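MlnE (Bacillus amyloliquefaciens subsp. plantarum, PDB 5D2E) probably reduces a ketone of a polyketide intermediate with NADPH, as the N-terminal B-type ketoreductase of the macrolactin assembly line. Local coordinates at residues A[189-194]-A[421-426]; A[195-200]-A[412-417]. All coordinates share one frame; numbering follows the deposited sequence.

In the fold
After two N-terminal helices, the chain builds the structural Rossmann-like half of this ketoreductase, where helix 186-201 supplies both first segments: 189-194 for contact 1, then 195-200 for contact 2. Over 200 residues later, after strand 402-408 of the cofactor-binding half, loop 412-417 returns to the helix and closes contact 2. Helix 419-437 follows and closes contact 1 through 421-426, so the shorter loop of contact 2 lies within the longer one. The contacts meet where Ala422 touches Thr197 and Pro414, forming one continuous interface and illustrating how the structural and the catalytic half are joined.

Contact 1. Residues A[189-194]-A[421-426]; sequences NAVESF and YAFANG. With NAP (NADP nicotinamide-adenine-dinucleotide phosphate), chain B.
With CG anti to the backbone N (chi1 170°), Phe423 swings its ring off helix 419-437 and along the backbone of Ala190 and Val191. This is a helix-to-helix interface between the two Rossmann-like halves of a ketoreductase: segments 189-194 and 421-426 run nearly antiparallel, at 152°, with their axes only 7.3 Å apart. Phe423 CE1 lies 3.6 Å from Ala190 CB and also meets Val191 CG2, whose branch stands beside its own backbone N and crosses the ring obliquely. Val191 N sits at the ring edge, near its plane. Nearer the backbone, the CB atoms of Phe194 and Phe423 touch at 4.2 Å, while Leu148 of helix 141-164 packs against Phe423 from the structural half.

Small residues permit the close approach. Ala190 CB rests 3.6 Å from Gly426 C, and Ser193 OG comes to 4.0 Å from Gly426 CA, the glycine letting the helices draw together. Ser193 CB in turn lies 3.5 Å from Ala422 O, and its buried OG is satisfied by a hydrogen bond to Ala411 O. No hydrogen bond links the two segments themselves, which makes the interface one of shape and apolar fit.

On its other side helix 419-437 serves the cofactor. Asn425 ND2 donates to Tyr421 O at 2.9 Å, coming from above the carbonyl plane, while Asn425 N reaches that oxygen from the opposite face. Asn425 ND2 also lies over the centre of one face of the Tyr421 ring, and Asn425 OD1 is hydrogen-bonded to Lys384 NZ, which also hydrogen-bonds to the NADP. Tyr421 extends to the nicotinamide ribose, whose O2D lies at the ring edge and is hydrogen-bonded to Tyr421 OH, although the modelled 2.4 Å is doubtful as an exact length.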
loop_
_atom_site.group_PDB
_atom_site.type_symbol
_atom_site.label_atom_id
_atom_site.label_comp_id
_atom_site.label_asym_id
_atom_site.label_seq_id
_atom_site.Cartn_x
_atom_site.Cartn_y
_atom_site.Cartn_z
ATOM N N ASN A 189 -7.155 2.517 -3.415
ATOM C CA ASN A 189 -6.969 2.955 -2.024
ATOM C C ASN A 189 -5.442 3.190 -1.699
ATOM O O ASN A 189 -5.069 4.110 -0.988
ATOM C CB ASN A 189 -7.554 1.848 -1.112
ATOM C CG ASN A 189 -7.254 2.080 0.344
ATOM O OD1 ASN A 189 -6.430 1.363 0.922
ATOM N ND2 ASN A 189 -7.853 3.072 0.912
ATOM N N ALA A 190 -4.591 2.431 -2.361
ATOM C CA ALA A 190 -3.117 2.529 -2.138
ATOM C C ALA A 190 -2.500 3.831 -2.654
ATOM O O ALA A 190 -1.421 4.245 -2.220
ATOM C CB ALA A 190 -2.399 1.315 -2.685
ATOM N N VAL A 191 -3.193 4.530 -3.542
ATOM C CA VAL A 191 -2.707 5.802 -4.030
ATOM C C VAL A 191 -2.405 6.816 -2.973
ATOM O O VAL A 191 -1.491 7.577 -3.161
ATOM C CB VAL A 191 -3.692 6.377 -5.064
ATOM C CG1 VAL A 191 -3.349 7.783 -5.472
ATOM C CG2 VAL A 191 -3.783 5.449 -6.276
ATOM N N GLU A 192 -3.117 6.785 -1.859
ATOM C CA GLU A 192 -2.873 7.667 -0.775
ATOM C C GLU A 192 -1.381 7.630 -0.344
ATOM O O GLU A 192 -0.809 8.673 -0.078
ATOM C CB GLU A 192 -3.729 7.285 0.418
ATOM C CG GLU A 192 -3.487 8.156 1.643
ATOM C CD GLU A 192 -3.864 7.461 2.965
ATOM O OE1 GLU A 192 -4.169 6.237 2.965
ATOM O OE2 GLU A 192 -3.850 8.156 4.008
ATOM N N SER A 193 -0.803 6.425 -0.280
ATOM C CA SER A 193 0.613 6.219 0.133
ATOM C C SER A 193 1.541 6.882 -0.883
ATOM O O SER A 193 2.454 7.539 -0.511
ATOM C CB SER A 193 0.915 4.743 0.154
ATOM O OG SER A 193 0.088 4.050 1.044
ATOM N N PHE A 194 1.217 6.794 -2.182
ATOM C CA PHE A 194 1.959 7.502 -3.240
ATOM C C PHE A 194 1.846 9.020 -3.044
ATOM O O PHE A 194 2.849 9.733 -3.082
ATOM C CB PHE A 194 1.387 7.047 -4.604
ATOM C CG PHE A 194 2.011 7.664 -5.783
ATOM C CD1 PHE A 194 3.177 7.115 -6.322
ATOM C CD2 PHE A 194 1.431 8.763 -6.385
ATOM C CE1 PHE A 194 3.790 7.703 -7.402
ATOM C CE2 PHE A 194 2.023 9.355 -7.478
ATOM C CZ PHE A 194 3.212 8.813 -7.975
ATOM N N TYR A 421 7.255 2.306 -3.869
ATOM C CA TYR A 421 7.408 1.312 -2.775
ATOM C C TYR A 421 6.294 1.480 -1.744
ATOM O O TYR A 421 5.692 0.489 -1.294
ATOM C CB TYR A 421 8.792 1.465 -2.124
ATOM C CG TYR A 421 9.145 0.472 -1.049
ATOM C CD1 TYR A 421 9.482 -0.852 -1.356
ATOM C CD2 TYR A 421 9.230 0.876 0.276
ATOM C CE1 TYR A 421 9.818 -1.767 -0.361
ATOM C CE2 TYR A 421 9.589 -0.030 1.276
ATOM C CZ TYR A 421 9.876 -1.326 0.946
ATOM O OH TYR A 421 10.222 -2.164 1.960
ATOM N N ALA A 422 6.021 2.722 -1.348
ATOM C CA ALA A 422 4.977 3.045 -0.400
ATOM C C ALA A 422 3.627 2.580 -0.965
ATOM O O ALA A 422 2.869 1.911 -0.261
ATOM C CB ALA A 422 4.974 4.522 -0.109
ATOM N N PHE A 423 3.380 2.864 -2.254
ATOM C CA PHE A 423 2.165 2.419 -2.932
ATOM C C PHE A 423 2.039 0.885 -2.911
ATOM O O PHE A 423 0.971 0.343 -2.592
ATOM C CB PHE A 423 2.156 2.929 -4.376
ATOM C CG PHE A 423 1.073 2.333 -5.220
ATOM C CD1 PHE A 423 -0.194 2.894 -5.196
ATOM C CD2 PHE A 423 1.275 1.204 -5.934
ATOM C CE1 PHE A 423 -1.218 2.390 -5.947
ATOM C CE2 PHE A 423 0.222 0.619 -6.642
ATOM C CZ PHE A 423 -1.018 1.242 -6.663
ATOM N N ALA A 424 3.107 0.196 -3.327
ATOM C CA ALA A 424 3.084 -1.243 -3.423
ATOM C C ALA A 424 2.726 -1.899 -2.041
ATOM O O ALA A 424 1.899 -2.814 -1.953
ATOM C CB ALA A 424 4.374 -1.762 -3.963
ATOM N N ASN A 425 3.302 -1.383 -0.972
ATOM C CA ASN A 425 3.044 -1.912 0.316
ATOM C C ASN A 425 1.602 -1.572 0.716
ATOM O O ASN A 425 0.891 -2.414 1.260
ATOM C CB ASN A 425 4.057 -1.398 1.312
ATOM C CG ASN A 425 5.398 -2.165 1.179
ATOM O OD1 ASN A 425 5.465 -3.340 1.495
ATOM N ND2 ASN A 425 6.412 -1.512 0.618
ATOM N N GLY A 426 1.156 -0.355 0.378
ATOM C CA GLY A 426 -0.192 0.085 0.729
ATOM C C GLY A 426 -1.230 -0.767 0.018
ATOM O O GLY A 426 -2.329 -1.004 0.558
HETATM P PA NAP B . 15.685 -8.635 0.893
HETATM O O1A NAP B . 16.794 -9.330 1.726
HETATM O O2A NAP B . 15.951 -7.991 -0.457
HETATM O O5B NAP B . 14.651 -9.836 0.617
HETATM C C5B NAP B . 13.602 -9.645 -0.323
HETATM C C4B NAP B . 13.671 -10.877 -1.191
HETATM O O4B NAP B . 12.627 -10.770 -2.182
HETATM C C3B NAP B . 14.993 -11.042 -1.991
HETATM O O3B NAP B . 15.727 -12.176 -1.519
HETATM C C2B NAP B . 14.533 -11.294 -3.436
HETATM O O2B NAP B . 15.253 -12.341 -4.023
HETATM C C1B NAP B . 13.024 -11.586 -3.263
HETATM N N9A NAP B . 12.201 -11.201 -4.401
HETATM C C8A NAP B . 12.107 -9.954 -5.005
HETATM N N7A NAP B . 11.264 -9.994 -6.095
HETATM C C5A NAP B . 10.759 -11.243 -6.140
HETATM C C6A NAP B . 9.846 -11.957 -7.005
HETATM N N6A NAP B . 9.254 -11.253 -8.024
HETATM N N1A NAP B . 9.641 -13.331 -6.774
HETATM C C2A NAP B . 10.253 -13.952 -5.749
HETATM N N3A NAP B . 11.124 -13.340 -4.900
HETATM C C4A NAP B . 11.409 -12.041 -5.046
HETATM O O3 NAP B . 14.885 -7.543 1.802
HETATM P PN NAP B . 14.461 -7.699 3.361
HETATM O O1N NAP B . 15.152 -6.629 4.188
HETATM O O2N NAP B . 14.455 -9.181 3.636
HETATM O O5D NAP B . 12.898 -7.290 3.425
HETATM C C5D NAP B . 11.955 -8.351 3.096
HETATM C C4D NAP B . 10.511 -7.835 3.028
HETATM O O4D NAP B . 10.152 -7.089 4.183
HETATM C C3D NAP B . 10.369 -6.880 1.836
HETATM O O3D NAP B . 9.160 -7.172 1.159
HETATM C C2D NAP B . 10.381 -5.489 2.444
HETATM O O2D NAP B . 9.673 -4.518 1.623
HETATM C C1D NAP B . 9.799 -5.710 3.869
HETATM N N1N NAP B . 10.341 -4.690 4.803
HETATM C C2N NAP B . 11.646 -4.754 5.257
HETATM C C3N NAP B . 12.220 -3.814 6.132
HETATM C C7N NAP B . 13.686 -3.925 6.637
HETATM O O7N NAP B . 14.172 -3.044 7.351
HETATM N N7N NAP B . 14.478 -4.970 6.355
HETATM C C4N NAP B . 11.412 -2.738 6.528
HETATM C C5N NAP B . 10.104 -2.650 6.034
HETATM C C6N NAP B . 9.574 -3.645 5.190
HETATM P P2B NAP B . 15.462 -12.525 -5.644
HETATM O O1X NAP B . 16.144 -11.282 -6.199
HETATM O O2X NAP B . 16.295 -13.838 -5.787
HETATM O O3X NAP B . 14.076 -12.664 -6.211
#

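Contact 2. Residues A[195-200]-A[412-417]; sequences LKTVQA and VLPNAG
Pro414 sets its ring against helix 186-201 where Lys196 and Thr197 stand on adjacent positions, and here the contact is closely packed. Pro414 CG lies 3.7 Å from Lys196 CB, the lysine side chain crossing the proline at about a right angle. The buried Thr197 meets the same ring obliquely, though the exact placement of its CG2 is doubtful. Its OG1, anti to its own N (chi1 154°), turns toward the other end of the loop and makes a weak hydrogen bond to Asn415 O. The loop 412-417 that carries the proline joins strand 402-408 to helix 419-437 in the cofactor-binding Rossmann-like half of the ketoreductase, whereas the helix it meets belongs to the structural half.

Toward solvent the fit becomes looser. Lys196, extended beyond CG, runs across the proline ring toward the carbonyl of Val412, where NZ donates to Val412 O at 3.0 Å, tilted 20° from the carbonyl plane; NZ also makes a weak, long ion pair with Glu192 OE2. At the other end, solvent-exposed Ala200 meets the loop distantly, its CB 4.3 Å from the N of the partly exposed Ala416.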
loop_
_atom_site.group_PDB
_atom_site.type_symbol
_atom_site.label_atom_id
_atom_site.label_comp_id
_atom_site.label_asym_id
_atom_site.label_seq_id
_atom_site.Cartn_x
_atom_site.Cartn_y
_atom_site.Cartn_z
ATOM N N LEU A 195 0.635 9.528 -2.875
ATOM C CA LEU A 195 0.436 10.977 -2.775
ATOM C C LEU A 195 1.125 11.592 -1.566
ATOM O O LEU A 195 1.643 12.736 -1.622
ATOM C CB LEU A 195 -1.070 11.318 -2.705
ATOM C CG LEU A 195 -1.894 10.927 -3.940
ATOM C CD1 LEU A 195 -3.378 11.051 -3.694
ATOM C CD2 LEU A 195 -1.480 11.807 -5.113
ATOM N N LYS A 196 1.105 10.893 -0.459
ATOM C CA LYS A 196 1.784 11.383 0.749
ATOM C C LYS A 196 3.255 11.535 0.436
ATOM O O LYS A 196 3.890 12.456 0.904
ATOM C CB LYS A 196 1.687 10.381 1.892
ATOM C CG LYS A 196 0.378 10.401 2.621
ATOM C CD LYS A 196 0.478 9.338 3.719
ATOM C CE LYS A 196 -0.475 9.636 4.828
ATOM N NZ LYS A 196 -0.768 8.317 5.424
ATOM N N THR A 197 3.798 10.633 -0.366
ATOM C CA THR A 197 5.253 10.777 -0.667
ATOM C C THR A 197 5.533 11.844 -1.727
ATOM O O THR A 197 6.498 12.575 -1.602
ATOM C CB THR A 197 6.099 9.462 -0.669
ATOM O OG1 THR A 197 7.326 9.492 -1.522
ATOM C CG2 THR A 197 5.317 8.241 -0.684
ATOM N N VAL A 198 4.632 12.017 -2.705
ATOM C CA VAL A 198 4.751 13.192 -3.625
ATOM C C VAL A 198 4.818 14.477 -2.796
ATOM O O VAL A 198 5.656 15.377 -3.044
ATOM C CB VAL A 198 3.568 13.247 -4.608
ATOM C CG1 VAL A 198 3.467 14.589 -5.311
ATOM C CG2 VAL A 198 3.669 12.081 -5.575
ATOM N N GLN A 199 3.909 14.594 -1.833
ATOM C CA GLN A 199 3.867 15.773 -1.025
ATOM C C GLN A 199 5.189 15.950 -0.212
ATOM O O GLN A 199 5.636 17.065 -0.020
ATOM C CB GLN A 199 2.669 15.768 -0.096
ATOM C CG GLN A 199 2.415 17.128 0.529
ATOM C CD GLN A 199 1.077 17.308 1.223
ATOM O OE1 GLN A 199 0.969 18.066 2.151
ATOM N NE2 GLN A 199 0.092 16.630 0.803
ATOM N N ALA A 200 5.782 14.852 0.260
ATOM C CA ALA A 200 7.052 14.955 1.016
ATOM C C ALA A 200 8.170 15.390 0.077
ATOM O O ALA A 200 9.048 16.142 0.465
ATOM C CB ALA A 200 7.389 13.635 1.660
ATOM N N VAL A 412 2.424 4.271 5.304
ATOM C CA VAL A 412 1.744 5.170 6.206
ATOM C C VAL A 412 2.497 6.452 6.501
ATOM O O VAL A 412 1.885 7.507 6.622
ATOM C CB VAL A 412 1.383 4.436 7.541
ATOM C CG1 VAL A 412 0.740 5.431 8.463
ATOM C CG2 VAL A 412 0.360 3.323 7.270
ATOM N N LEU A 413 3.825 6.374 6.624
ATOM C CA LEU A 413 4.639 7.530 6.865
ATOM C C LEU A 413 5.755 7.452 5.818
ATOM O O LEU A 413 6.864 6.939 6.091
ATOM C CB LEU A 413 5.238 7.411 8.272
ATOM C CG LEU A 413 4.297 7.284 9.480
ATOM C CD1 LEU A 413 5.058 6.734 10.687
ATOM C CD2 LEU A 413 3.651 8.623 9.807
ATOM N N PRO A 414 5.497 7.915 4.609
ATOM C CA PRO A 414 6.607 7.646 3.664
ATOM C C PRO A 414 7.722 8.652 3.706
ATOM O O PRO A 414 7.628 9.669 4.370
ATOM C CB PRO A 414 5.946 7.584 2.283
ATOM C CG PRO A 414 4.643 8.307 2.471
ATOM C CD PRO A 414 4.227 8.169 3.917
ATOM N N ASN A 415 8.824 8.277 3.118
ATOM C CA ASN A 415 9.900 9.204 2.959
ATOM C C ASN A 415 10.043 9.463 1.521
ATOM O O ASN A 415 9.787 8.592 0.667
ATOM C CB ASN A 415 11.207 8.656 3.567
ATOM C CG ASN A 415 11.004 8.264 5.017
ATOM O OD1 ASN A 415 11.112 9.107 5.899
ATOM N ND2 ASN A 415 10.561 7.015 5.250
ATOM N N ALA A 416 10.492 10.678 1.282
ATOM C CA ALA A 416 10.910 11.098 -0.013
ATOM C C ALA A 416 11.711 10.005 -0.734
ATOM O O ALA A 416 12.615 9.393 -0.164
ATOM C CB ALA A 416 11.685 12.397 0.138
ATOM N N GLY A 417 11.390 9.716 -1.988
ATOM C CA GLY A 417 12.095 8.672 -2.717
ATOM C C GLY A 417 11.464 7.280 -2.746
ATOM O O GLY A 417 11.868 6.444 -3.526
#